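Local structure of NADH:ubiquinone oxidoreductase, Na translocating, C subunit (Parabacteroides distasonis, 3LWX) at residues A[103-106]-A[111-114]; A[15-20]-A[35-40]. The protein is the C subunit of a sodium-translocating oxidoreductase of the NQR type and carries a domain of the FMN-binding family. One frame throughout, in Å; residues are numbered along the deposited sequence.

Contact 1: A[103-106]-A[111-114]; sequences SVDS and IYGA
Ser103 faces two successive residues of the neighbouring strand, Tyr112 and Gly113, and its backbone is bonded to both. Its amide N donates to Gly113 O (3.0 Å) almost in line with the N-H. Its carbonyl receives Tyr112 N at 2.8 Å, with the donor 39° above the carbonyl plane, while Ile111 CA brings a C-H to the same Ser103 O at 3.4 Å. Two successive residues of one strand set against one of its neighbour make a classic beta bulge. Here it sits in the hairpin of strands 97-104 and 111-118, the latter an edge strand of the large antiparallel sheet within this chain, and it shifts the register by one before Val104 pairs with Ile111.

Tyr112 CB is flanked by two oxygens, Ser103 OG and Asp105 OD1, each 3.4 Å away. With CG anti to the backbone N (chi1 -180°), the ring is carried off between them: CG still lies near both, CD2 has Ser103 OG at its edge, in the ring plane, at 3.5 Å, and CD1 lies 3.5 Å from Asp105 OD1, whose carboxylate is turned 56° from the ring. Beyond these carbons the ring leads away from segment 103-106; Lys84 makes a cation-pi contact with it and a salt bridge to Asp105 OD1. Ser103 OG is hydrogen-bonded to Ser23 O. The other carboxylate oxygen, Asp105 OD2, accepts from a water that also donates to Ile111 O.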
loop_
_atom_site.group_PDB
_atom_site.type_symbol
_atom_site.label_atom_id
_atom_site.label_comp_id
_atom_site.label_asym_id
_atom_site.label_seq_id
_atom_site.Cartn_x
_atom_site.Cartn_y
_atom_site.Cartn_z
ATOM N N SER A 103 -0.772 2.504 -4.671
ATOM C CA SER A 103 -1.833 3.102 -5.459
ATOM C C SER A 103 -1.650 2.751 -6.926
ATOM O O SER A 103 -0.521 2.602 -7.414
ATOM C CB SER A 103 -1.881 4.631 -5.289
ATOM O OG SER A 103 -0.758 5.259 -5.867
ATOM N N VAL A 104 -2.774 2.653 -7.629
ATOM C CA VAL A 104 -2.779 2.447 -9.057
ATOM C C VAL A 104 -3.572 3.550 -9.758
ATOM O O VAL A 104 -4.453 4.197 -9.177
ATOM C CB VAL A 104 -3.334 1.051 -9.466
ATOM C CG1 VAL A 104 -2.415 -0.068 -8.971
ATOM C CG2 VAL A 104 -4.760 0.823 -8.965
ATOM N N ASP A 105 -3.216 3.732 -11.020
ATOM C CA ASP A 105 -3.881 4.642 -11.924
ATOM C C ASP A 105 -5.308 4.171 -12.221
ATOM O O ASP A 105 -5.749 3.109 -11.783
ATOM C CB ASP A 105 -3.094 4.728 -13.223
ATOM C CG ASP A 105 -1.749 5.430 -13.079
ATOM O OD1 ASP A 105 -1.565 6.241 -12.146
ATOM O OD2 ASP A 105 -0.879 5.184 -13.939
ATOM N N SER A 106 -6.027 4.960 -13.009
ATOM C CA SER A 106 -7.427 4.657 -13.299
ATOM C C SER A 106 -7.615 3.354 -14.070
ATOM O O SER A 106 -8.711 2.793 -14.064
ATOM C CB SER A 106 -8.077 5.819 -14.043
ATOM O OG SER A 106 -7.506 5.970 -15.328
ATOM N N ILE A 111 0.968 1.058 -11.408
ATOM C CA ILE A 111 1.242 1.625 -10.103
ATOM C C ILE A 111 1.609 3.096 -10.213
ATOM O O ILE A 111 2.446 3.502 -11.024
ATOM C CB ILE A 111 2.337 0.811 -9.376
ATOM C CG1 ILE A 111 1.794 -0.591 -9.062
ATOM C CG2 ILE A 111 2.804 1.499 -8.081
ATOM C CD1 ILE A 111 2.867 -1.673 -8.863
ATOM N N TYR A 112 0.979 3.904 -9.361
ATOM C CA TYR A 112 1.185 5.347 -9.287
ATOM C C TYR A 112 2.177 5.720 -8.159
ATOM O O TYR A 112 2.985 6.656 -8.308
ATOM C CB TYR A 112 -0.172 6.038 -9.093
ATOM C CG TYR A 112 -0.125 7.535 -9.006
ATOM C CD1 TYR A 112 0.320 8.308 -10.062
ATOM C CD2 TYR A 112 -0.547 8.179 -7.861
ATOM C CE1 TYR A 112 0.351 9.707 -9.970
ATOM C CE2 TYR A 112 -0.547 9.576 -7.758
ATOM C CZ TYR A 112 -0.088 10.342 -8.814
ATOM O OH TYR A 112 -0.072 11.721 -8.734
ATOM N N GLY A 113 2.147 4.989 -7.055
ATOM C CA GLY A 113 3.075 5.226 -5.950
ATOM C C GLY A 113 2.945 4.125 -4.928
ATOM O O GLY A 113 2.067 3.274 -5.020
ATOM N N ALA A 114 3.802 4.173 -3.909
ATOM C CA ALA A 114 3.866 3.137 -2.898
ATOM C C ALA A 114 4.533 3.675 -1.643
ATOM O O ALA A 114 5.339 4.611 -1.713
ATOM C CB ALA A 114 4.662 1.949 -3.429
HETATM O O HOH W 1 1.734 5.474 -13.002
#

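Contact 2: A[15-20]-A[35-40]; sequences DKRQQI and TKYNEL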
loop_
_atom_site.group_PDB
_atom_site.type_symbol
_atom_site.label_atom_id
_atom_site.label_comp_id
_atom_site.label_asym_id
_atom_site.label_seq_id
_atom_site.Cartn_x
_atom_site.Cartn_y
_atom_site.Cartn_z
ATOM N N ASP A 15 -0.380 9.761 11.226
ATOM C CA ASP A 15 0.681 8.921 10.688
ATOM C C ASP A 15 0.116 8.052 9.556
ATOM O O ASP A 15 0.703 7.981 8.475
ATOM C CB ASP A 15 1.293 8.111 11.832
ATOM C CG ASP A 15 2.480 7.250 11.435
ATOM O OD1 ASP A 15 2.958 7.283 10.299
ATOM O OD2 ASP A 15 2.986 6.535 12.338
ATOM N N LYS A 16 -1.032 7.411 9.781
ATOM C CA LYS A 16 -1.658 6.610 8.734
ATOM C C LYS A 16 -2.009 7.475 7.516
ATOM O O LYS A 16 -1.803 7.049 6.373
ATOM C CB LYS A 16 -2.870 5.864 9.294
ATOM C CG LYS A 16 -3.607 5.040 8.265
ATOM C CD LYS A 16 -4.611 4.094 8.892
ATOM C CE LYS A 16 -5.372 3.265 7.874
ATOM N NZ LYS A 16 -6.122 2.139 8.530
ATOM N N ARG A 17 -2.581 8.664 7.751
ATOM C CA ARG A 17 -2.875 9.582 6.649
ATOM C C ARG A 17 -1.621 9.909 5.859
ATOM O O ARG A 17 -1.649 9.918 4.629
ATOM C CB ARG A 17 -3.484 10.891 7.149
ATOM C CG ARG A 17 -4.867 10.765 7.751
ATOM C CD ARG A 17 -5.449 12.132 8.082
ATOM N NE ARG A 17 -6.776 12.007 8.699
ATOM C CZ ARG A 17 -7.038 12.079 10.009
ATOM N NH1 ARG A 17 -6.088 12.339 10.900
ATOM N NH2 ARG A 17 -8.282 11.914 10.439
ATOM N N GLN A 18 -0.510 10.166 6.563
ATOM C CA GLN A 18 0.766 10.444 5.891
ATOM C C GLN A 18 1.215 9.274 5.015
ATOM O O GLN A 18 1.720 9.490 3.916
ATOM C CB GLN A 18 1.874 10.794 6.887
ATOM C CG GLN A 18 1.748 12.128 7.545
ATOM C CD GLN A 18 2.808 12.280 8.615
ATOM O OE1 GLN A 18 2.761 11.619 9.639
ATOM N NE2 GLN A 18 3.786 13.118 8.362
ATOM N N GLN A 19 1.062 8.043 5.516
ATOM C CA GLN A 19 1.444 6.850 4.756
ATOM C C GLN A 19 0.619 6.728 3.470
ATOM O O GLN A 19 1.142 6.466 2.385
ATOM C CB GLN A 19 1.257 5.607 5.609
ATOM C CG GLN A 19 2.206 5.516 6.792
ATOM C CD GLN A 19 1.783 4.436 7.761
ATOM O OE1 GLN A 19 1.503 3.303 7.375
ATOM N NE2 GLN A 19 1.727 4.788 9.040
ATOM N N ILE A 20 -0.695 6.873 3.601
ATOM C CA ILE A 20 -1.597 6.824 2.464
ATOM C C ILE A 20 -1.224 7.928 1.465
ATOM O O ILE A 20 -1.141 7.676 0.254
ATOM C CB ILE A 20 -3.054 6.923 2.955
ATOM C CG1 ILE A 20 -3.426 5.633 3.696
ATOM C CG2 ILE A 20 -4.001 7.166 1.780
ATOM C CD1 ILE A 20 -4.760 5.682 4.420
ATOM N N THR A 35 -5.957 17.785 6.585
ATOM C CA THR A 35 -6.467 18.654 5.529
ATOM C C THR A 35 -6.046 18.172 4.152
ATOM O O THR A 35 -6.852 18.135 3.217
ATOM C CB THR A 35 -5.980 20.082 5.724
ATOM O OG1 THR A 35 -6.427 20.539 7.001
ATOM C CG2 THR A 35 -6.531 20.990 4.631
ATOM N N LYS A 36 -4.787 17.766 4.025
ATOM C CA LYS A 36 -4.277 17.285 2.741
ATOM C C LYS A 36 -5.029 16.014 2.317
ATOM O O LYS A 36 -5.403 15.850 1.151
ATOM C CB LYS A 36 -2.750 17.071 2.804
ATOM C CG LYS A 36 -1.870 18.355 2.949
ATOM C CD LYS A 36 -1.724 19.168 1.660
ATOM C CE LYS A 36 -0.965 20.467 1.923
ATOM N NZ LYS A 36 0.393 20.261 2.459
ATOM N N TYR A 37 -5.238 15.107 3.268
ATOM C CA TYR A 37 -5.972 13.874 3.009
ATOM C C TYR A 37 -7.383 14.191 2.531
ATOM O O TYR A 37 -7.856 13.643 1.552
ATOM C CB TYR A 37 -5.994 13.019 4.270
ATOM C CG TYR A 37 -6.703 11.685 4.190
ATOM C CD1 TYR A 37 -8.084 11.589 4.313
ATOM C CD2 TYR A 37 -5.986 10.505 4.064
ATOM C CE1 TYR A 37 -8.734 10.378 4.289
ATOM C CE2 TYR A 37 -6.630 9.272 4.038
ATOM C CZ TYR A 37 -8.009 9.209 4.138
ATOM O OH TYR A 37 -8.666 7.990 4.118
ATOM N N ASN A 38 -8.036 15.134 3.204
ATOM C CA ASN A 38 -9.395 15.490 2.820
ATOM C C ASN A 38 -9.478 16.216 1.476
ATOM O O ASN A 38 -10.520 16.148 0.828
ATOM C CB ASN A 38 -10.079 16.251 3.951
ATOM C CG ASN A 38 -10.349 15.364 5.177
ATOM O OD1 ASN A 38 -10.409 14.133 5.087
ATOM N ND2 ASN A 38 -10.532 16.003 6.327
ATOM N N GLU A 39 -8.406 16.908 1.077
ATOM C CA GLU A 39 -8.313 17.541 -0.257
ATOM C C GLU A 39 -8.234 16.511 -1.401
ATOM O O GLU A 39 -8.572 16.834 -2.538
ATOM C CB GLU A 39 -7.079 18.455 -0.355
ATOM C CG GLU A 39 -7.181 19.795 0.407
ATOM C CD GLU A 39 -5.869 20.569 0.508
ATOM O OE1 GLU A 39 -4.844 20.116 -0.035
ATOM O OE2 GLU A 39 -5.861 21.629 1.168
ATOM N N LEU A 40 -7.736 15.302 -1.108
ATOM C CA LEU A 40 -7.480 14.291 -2.131
ATOM C C LEU A 40 -8.326 13.033 -2.055
ATOM O O LEU A 40 -8.714 12.519 -3.085
ATOM C CB LEU A 40 -5.987 13.908 -2.049
ATOM C CG LEU A 40 -5.022 14.997 -2.499
ATOM C CD1 LEU A 40 -3.599 14.750 -1.998
ATOM C CD2 LEU A 40 -5.079 15.088 -4.020
HETATM O O HOH W 2 -9.219 12.402 7.317
#
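The helices holding residues 15-20 and 35-40 come closest at Arg17 and Tyr37, whose CA atoms are 6.4 Å apart, and their backbones make no direct bond to each other. Tyr37 fills the gap. Its CB points toward helix 4-23, and with CG anti to the backbone N (chi1 -179°) the ring reaches in beside Arg17 and Ile20.

Arg17 contributes the aliphatic part of its side chain. CG lies 3.9 Å from Tyr37 CD2, CB is 4.0 Å from that same CD2, and CD rests 4.0 Å from Tyr37 CB. The two side chains cross at about a right angle, and the extended run from CG to NE takes the guanidinium past the base of the tyrosine, its plane 80° from that of the ring. Farther out along the ring, Tyr37 CE2 meets Ile20 through two branches, with CG2 and CD1 each at 4.1 Å. The ring thus spans one turn of helix 4-23, from Arg17 to Ile20. Phe75 of strand 71-79 touches both Ile20 and Tyr37, so this helix pair packs against the large antiparallel sheet.

The polar ends are joined through water. Arg17 NE donates to a water at 2.8 Å, and that water in turn donates to Asn38 OD1 at 3.1 Å, linking the two helices. Arg17 NH1 is hydrogen-bonded within its own helix, to Asn14 OD1.

Arginine here plays two parts: its methylenes pack against the CB, CG and CD2 end of the tyrosine, while NE and NH1 bond to the water and to Asn14. Cohesion between the segments therefore rests mainly on van der Waals packing, with a single water bridge adding a polar link at the side.

How the contacts relate
Both contacts are largely buried, yet they join different elements. Contact 1 holds two adjacent strands of a hairpin within the FMN-binding domain, its centre about 9 Å from that of the chain; contact 2 joins two N-terminal helices, its centre about 13 Å from it. The centres of the two contacts are about 16 Å apart and they do not touch. In contact 1 direct backbone hydrogen bonds fix the pairing, whereas in contact 2 side chains do the packing. A bridging water occurs in each, reaching a main-chain carbonyl in the hairpin but connecting two side chains between the helices. Helix 4-23 links the two places, since Ser23, whose carbonyl meets the hairpin, ends it and Ile20 touches Tyr101 on strand 97-104.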